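Local atomic coordinates of protein NAGD (Escherichia coli, PDB entry 2C4N), a protein that removes phosphate from ribonucleoside 5'-phosphates, probably along with a broad range of other phosphorylated compounds, as a magnesium-dependent hydrolase of the HAD superfamily. Residues Y132-G137 against S167-F172; K86-G91 against W124-K129. One frame throughout, in Å; residues are numbered along the deposited sequence.

Interaction 1. Residues Y132-G137 against S167-F172; sequences YFVANG and SGRKPF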
loop_
_atom_site.group_PDB
_atom_site.type_symbol
_atom_site.label_atom_id
_atom_site.label_comp_id
_atom_site.label_asym_id
_atom_site.label_seq_id
_atom_site.Cartn_x
_atom_site.Cartn_y
_atom_site.Cartn_z
ATOM N N TYR A 132 -20.968 -0.617 5.652
ATOM C CA TYR A 132 -21.994 0.417 5.563
ATOM C C TYR A 132 -21.894 1.393 6.737
ATOM O O TYR A 132 -21.907 2.609 6.545
ATOM C CB TYR A 132 -23.378 -0.230 5.549
ATOM C CG TYR A 132 -24.518 0.759 5.631
ATOM C CD1 TYR A 132 -24.938 1.469 4.507
ATOM C CD2 TYR A 132 -25.171 0.993 6.840
ATOM C CE1 TYR A 132 -25.984 2.390 4.584
ATOM C CE2 TYR A 132 -26.215 1.910 6.929
ATOM C CZ TYR A 132 -26.616 2.603 5.800
ATOM O OH TYR A 132 -27.651 3.507 5.889
ATOM N N PHE A 133 -21.799 0.860 7.953
ATOM C CA PHE A 133 -21.701 1.712 9.137
ATOM C C PHE A 133 -20.412 2.531 9.180
ATOM O O PHE A 133 -20.431 3.718 9.508
ATOM C CB PHE A 133 -21.820 0.876 10.414
ATOM C CG PHE A 133 -23.172 0.239 10.601
ATOM C CD1 PHE A 133 -24.334 0.999 10.491
ATOM C CD2 PHE A 133 -23.284 -1.119 10.896
ATOM C CE1 PHE A 133 -25.590 0.416 10.672
ATOM C CE2 PHE A 133 -24.535 -1.713 11.080
ATOM C CZ PHE A 133 -25.691 -0.941 10.967
ATOM N N VAL A 134 -19.289 1.902 8.856
ATOM C CA VAL A 134 -18.013 2.607 8.871
ATOM C C VAL A 134 -18.025 3.702 7.818
ATOM O O VAL A 134 -17.596 4.826 8.074
ATOM C CB VAL A 134 -16.831 1.638 8.611
ATOM C CG1 VAL A 134 -15.526 2.417 8.452
ATOM C CG2 VAL A 134 -16.704 0.664 9.776
ATOM N N ALA A 135 -18.532 3.377 6.636
ATOM C CA ALA A 135 -18.600 4.351 5.561
ATOM C C ALA A 135 -19.475 5.533 5.962
ATOM O O ALA A 135 -19.259 6.655 5.504
ATOM C CB ALA A 135 -19.147 3.702 4.306
ATOM N N ASN A 136 -20.470 5.279 6.779
ATOM C CA ASN A 136 -21.341 6.288 7.307
ATOM C C ASN A 136 -20.930 6.979 8.583
ATOM O O ASN A 136 -21.710 7.644 9.192
ATOM C CB ASN A 136 -22.794 5.833 7.335
ATOM C CG ASN A 136 -23.415 5.817 5.970
ATOM O OD1 ASN A 136 -23.828 6.852 5.487
ATOM N ND2 ASN A 136 -23.508 4.686 5.373
ATOM N N GLY A 137 -19.674 6.848 8.948
ATOM C CA GLY A 137 -19.174 7.510 10.141
ATOM C C GLY A 137 -19.038 6.789 11.469
ATOM O O GLY A 137 -18.638 7.408 12.458
ATOM N N SER A 167 -15.232 0.418 2.593
ATOM C CA SER A 167 -15.417 1.725 3.218
ATOM C C SER A 167 -14.306 2.729 2.955
ATOM O O SER A 167 -14.524 3.937 3.047
ATOM C CB SER A 167 -15.577 1.566 4.732
ATOM O OG SER A 167 -14.365 1.126 5.322
ATOM N N GLY A 168 -13.114 2.231 2.644
ATOM C CA GLY A 168 -11.993 3.117 2.401
ATOM C C GLY A 168 -11.413 3.648 3.699
ATOM O O GLY A 168 -10.655 4.618 3.694
ATOM N N ARG A 169 -11.768 3.017 4.817
ATOM C CA ARG A 169 -11.267 3.440 6.117
ATOM C C ARG A 169 -10.603 2.297 6.873
ATOM O O ARG A 169 -10.951 1.131 6.694
ATOM C CB ARG A 169 -12.408 4.015 6.961
ATOM C CG ARG A 169 -13.025 5.287 6.405
ATOM C CD ARG A 169 -14.161 5.741 7.300
ATOM N NE ARG A 169 -13.677 6.065 8.639
ATOM C CZ ARG A 169 -14.418 6.009 9.740
ATOM N NH1 ARG A 169 -15.688 5.636 9.677
ATOM N NH2 ARG A 169 -13.884 6.333 10.910
ATOM N N LYS A 170 -9.644 2.644 7.720
ATOM C CA LYS A 170 -8.939 1.654 8.513
ATOM C C LYS A 170 -9.350 1.758 9.972
ATOM O O LYS A 170 -9.661 2.839 10.464
ATOM C CB LYS A 170 -7.430 1.846 8.368
ATOM C CG LYS A 170 -6.920 1.473 6.988
ATOM C CD LYS A 170 -5.420 1.630 6.883
ATOM C CE LYS A 170 -4.872 0.843 5.704
ATOM N NZ LYS A 170 -3.411 1.075 5.530
ATOM N N PRO A 171 -9.348 0.627 10.686
ATOM C CA PRO A 171 -9.739 0.671 12.092
ATOM C C PRO A 171 -8.565 1.000 12.984
ATOM O O PRO A 171 -7.409 0.988 12.553
ATOM C CB PRO A 171 -10.226 -0.746 12.346
ATOM C CG PRO A 171 -9.196 -1.556 11.567
ATOM C CD PRO A 171 -9.069 -0.760 10.258
ATOM N N PHE A 172 -8.879 1.297 14.233
ATOM C CA PHE A 172 -7.867 1.538 15.229
ATOM C C PHE A 172 -7.708 0.145 15.834
ATOM O O PHE A 172 -8.673 -0.402 16.382
ATOM C CB PHE A 172 -8.367 2.500 16.308
ATOM C CG PHE A 172 -7.431 2.626 17.481
ATOM C CD1 PHE A 172 -6.253 3.362 17.374
ATOM C CD2 PHE A 172 -7.702 1.970 18.678
ATOM C CE1 PHE A 172 -5.363 3.440 18.442
ATOM C CE2 PHE A 172 -6.819 2.043 19.749
ATOM C CZ PHE A 172 -5.650 2.777 19.632
#
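Arg169 supplies the one polar link between the two segments, giving NH1 to the carbonyl of Val134 (NH1 to O 2.6 Å). The oxygen sits in the guanidinium plane, at the group's edge, but the bond is bent, with an N-H...O angle of 142°. That carbonyl also takes the amide of Gly137 (N to O 3.0 Å), and the two donors reach it from opposite faces of its plane. Gly137, with positive phi, is the C-prime residue of the Schellman motif closing helix 124-135, so the arginine grips a helix end; NH1 also binds Ala138 O. A leucine in place of Arg169 would probably leave the carbonyls of Val134 and Ala138 without this donor, weakening the hold of residues 168-171 on the helix end.

Around this bond the contacts are van der Waals. A bend at chi3 (62°) folds the Arg169 chain across Val134, whose CG1 lies 3.4 Å from NH1. CG1 also meets Ser167 OG at 3.6 Å, and Ala135 CB rests 4.2 Å from Ser167 CB. On its own side, Ser167 OG accepts from Arg169 N in an ST turn and is hydrogen-bonded to Ile163 O.

The contact joins the C-terminal ends of helices 124-135 and 156-167, with Val134 reaching Val114 and Phe140 of the parallel sheet.

Interaction 2. Residues K86-G91 against W124-K129; sequences KAYVVG and WDMMHK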
loop_
_atom_site.group_PDB
_atom_site.type_symbol
_atom_site.label_atom_id
_atom_site.label_comp_id
_atom_site.label_asym_id
_atom_site.label_seq_id
_atom_site.Cartn_x
_atom_site.Cartn_y
_atom_site.Cartn_z
ATOM N N LYS A 86 -23.358 2.056 21.991
ATOM C CA LYS A 86 -24.041 1.234 21.001
ATOM C C LYS A 86 -23.013 0.793 19.975
ATOM O O LYS A 86 -22.292 1.621 19.421
ATOM C CB LYS A 86 -25.156 2.020 20.310
ATOM C CG LYS A 86 -26.419 2.167 21.135
ATOM C CD LYS A 86 -27.556 2.727 20.294
ATOM C CE LYS A 86 -28.884 2.666 21.039
ATOM N NZ LYS A 86 -28.873 3.489 22.281
ATOM N N ALA A 87 -22.943 -0.507 19.718
ATOM C CA ALA A 87 -21.968 -1.003 18.766
ATOM C C ALA A 87 -22.448 -2.172 17.927
ATOM O O ALA A 87 -23.218 -3.015 18.389
ATOM C CB ALA A 87 -20.694 -1.410 19.506
ATOM N N TYR A 88 -22.005 -2.199 16.677
ATOM C CA TYR A 88 -22.314 -3.313 15.804
ATOM C C TYR A 88 -21.032 -4.128 15.931
ATOM O O TYR A 88 -19.940 -3.631 15.636
ATOM C CB TYR A 88 -22.522 -2.866 14.356
ATOM C CG TYR A 88 -22.661 -4.043 13.423
ATOM C CD1 TYR A 88 -21.653 -4.358 12.512
ATOM C CD2 TYR A 88 -23.766 -4.889 13.501
ATOM C CE1 TYR A 88 -21.740 -5.489 11.705
ATOM C CE2 TYR A 88 -23.863 -6.025 12.701
ATOM C CZ TYR A 88 -22.846 -6.320 11.805
ATOM O OH TYR A 88 -22.928 -7.454 11.028
ATOM N N VAL A 89 -21.158 -5.367 16.389
ATOM C CA VAL A 89 -19.988 -6.198 16.596
ATOM C C VAL A 89 -19.859 -7.371 15.645
ATOM O O VAL A 89 -20.814 -8.107 15.398
ATOM C CB VAL A 89 -19.950 -6.739 18.049
ATOM C CG1 VAL A 89 -18.702 -7.582 18.271
ATOM C CG2 VAL A 89 -19.989 -5.576 19.035
ATOM N N VAL A 90 -18.661 -7.515 15.094
ATOM C CA VAL A 90 -18.338 -8.620 14.206
ATOM C C VAL A 90 -17.399 -9.453 15.067
ATOM O O VAL A 90 -16.193 -9.237 15.085
ATOM C CB VAL A 90 -17.595 -8.143 12.938
ATOM C CG1 VAL A 90 -17.174 -9.344 12.096
ATOM C CG2 VAL A 90 -18.494 -7.220 12.121
ATOM N N GLY A 91 -17.969 -10.386 15.817
ATOM C CA GLY A 91 -17.159 -11.215 16.688
ATOM C C GLY A 91 -18.054 -12.119 17.502
ATOM O O GLY A 91 -19.269 -12.104 17.327
ATOM N N TRP A 124 -20.735 -12.513 4.336
ATOM C CA TRP A 124 -21.047 -11.414 3.432
ATOM C C TRP A 124 -21.913 -10.344 4.101
ATOM O O TRP A 124 -21.671 -9.148 3.947
ATOM C CB TRP A 124 -21.771 -11.983 2.208
ATOM C CG TRP A 124 -21.872 -11.059 1.035
ATOM C CD1 TRP A 124 -21.019 -10.986 -0.028
ATOM C CD2 TRP A 124 -22.914 -10.108 0.779
ATOM N NE1 TRP A 124 -21.466 -10.052 -0.931
ATOM C CE2 TRP A 124 -22.625 -9.493 -0.457
ATOM C CE3 TRP A 124 -24.059 -9.710 1.480
ATOM C CZ2 TRP A 124 -23.450 -8.508 -1.017
ATOM C CZ3 TRP A 124 -24.880 -8.729 0.925
ATOM C CH2 TRP A 124 -24.567 -8.137 -0.309
ATOM N N ASP A 125 -22.927 -10.781 4.838
ATOM C CA ASP A 125 -23.819 -9.843 5.516
ATOM C C ASP A 125 -23.105 -8.978 6.554
ATOM O O ASP A 125 -23.337 -7.775 6.628
ATOM C CB ASP A 125 -24.982 -10.594 6.170
ATOM C CG ASP A 125 -25.914 -11.221 5.150
ATOM O OD1 ASP A 125 -26.434 -10.481 4.287
ATOM O OD2 ASP A 125 -26.130 -12.450 5.216
ATOM N N MET A 126 -22.244 -9.590 7.355
ATOM C CA MET A 126 -21.497 -8.854 8.371
ATOM C C MET A 126 -20.548 -7.857 7.723
ATOM O O MET A 126 -20.437 -6.718 8.161
ATOM C CB MET A 126 -20.699 -9.817 9.250
ATOM C CG MET A 126 -21.541 -10.665 10.184
ATOM S SD MET A 126 -20.493 -11.627 11.284
ATOM C CE MET A 126 -21.524 -13.061 11.583
ATOM N N MET A 127 -19.857 -8.294 6.676
ATOM C CA MET A 127 -18.924 -7.412 5.979
ATOM C C MET A 127 -19.694 -6.220 5.421
ATOM O O MET A 127 -19.248 -5.078 5.510
ATOM C CB MET A 127 -18.236 -8.156 4.830
ATOM C CG MET A 127 -17.109 -7.368 4.182
ATOM S SD MET A 127 -16.507 -8.052 2.625
ATOM C CE MET A 127 -15.905 -9.646 3.138
ATOM N N HIS A 128 -20.859 -6.507 4.850
ATOM C CA HIS A 128 -21.720 -5.486 4.267
ATOM C C HIS A 128 -22.147 -4.451 5.304
ATOM O O HIS A 128 -21.941 -3.254 5.121
ATOM C CB HIS A 128 -22.961 -6.147 3.653
ATOM C CG HIS A 128 -23.995 -5.175 3.174
ATOM N ND1 HIS A 128 -25.347 -5.426 3.266
ATOM C CD2 HIS A 128 -23.877 -3.958 2.594
ATOM C CE1 HIS A 128 -26.018 -4.403 2.766
ATOM N NE2 HIS A 128 -25.149 -3.500 2.351
ATOM N N LYS A 129 -22.749 -4.915 6.394
ATOM C CA LYS A 129 -23.206 -4.006 7.440
ATOM C C LYS A 129 -22.072 -3.210 8.062
ATOM O O LYS A 129 -22.191 -2.002 8.254
ATOM C CB LYS A 129 -23.946 -4.771 8.537
ATOM C CG LYS A 129 -25.258 -5.400 8.100
ATOM C CD LYS A 129 -26.019 -5.894 9.323
ATOM C CE LYS A 129 -27.203 -6.767 8.954
ATOM N NZ LYS A 129 -27.890 -7.269 10.183
#
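This is a mainly apolar strand-to-helix contact, in which the edge strand 86-90 of the four-stranded parallel sheet meets the first turns of helix 124-135 lying against it. The sheet and its helices, set apart from the six-stranded sheet that carries the magnesium site, are consistent with the C2 cap domain of this HAD family. The axes of strand 86-90 and of the helix segment 124-129 approach to 9.4 Å and run at 143°, nearer antiparallel than parallel. Tyr88 does most of the bridging. With CG anti to the backbone N (chi1 172°), its ring stands out from the strand and meets the side chains of Met126 and Lys129 at about a right angle. The phenol oxygen lodges against the helix backbone, OH lying 3.3 Å from Met126 CA and 3.6 Å from Met126 CG. The Lys129 chain crosses the outer end of the ring: CB is 3.8 Å from Tyr88 CZ, and CD is 4.0 Å from Tyr88 CE2. Two residues along the strand, Val90 turns its CG1 to the sulfur of Met126, with 4.1 Å between CG1 and SD.

Across this contact Lys129 works through its methylenes, while its ammonium group goes on to a salt bridge with Asp108. The chemistry therefore divides: van der Waals contacts of the tyrosine, its hydroxyl oxygen included, and the valine-methionine pair join strand and helix, and the lysine charge is paired with a residue of the adjoining strand 105-116.

How the interactions relate
Both interactions use helix 124-135. Interaction 2 packs its N-terminal half against strand 86-90, and interaction 1 ties its C-terminal end, through Arg169, to the segment following helix 156-167. Their centres are about 11 Å apart, and they meet directly where Phe133 CE2 lies 3.8 Å from Tyr88 CG. Along the chain they come in series, interaction 2 closing before interaction 1 opens. Strand 86-90 and strand 172-173, reached just after Arg169, are the outermost strands of the four-stranded parallel sheet, so both contacts are internal to the probable cap domain. Both lie away from the magnesium site, and both touch another copy of the protein in the four-chain assembly of the crystal structure.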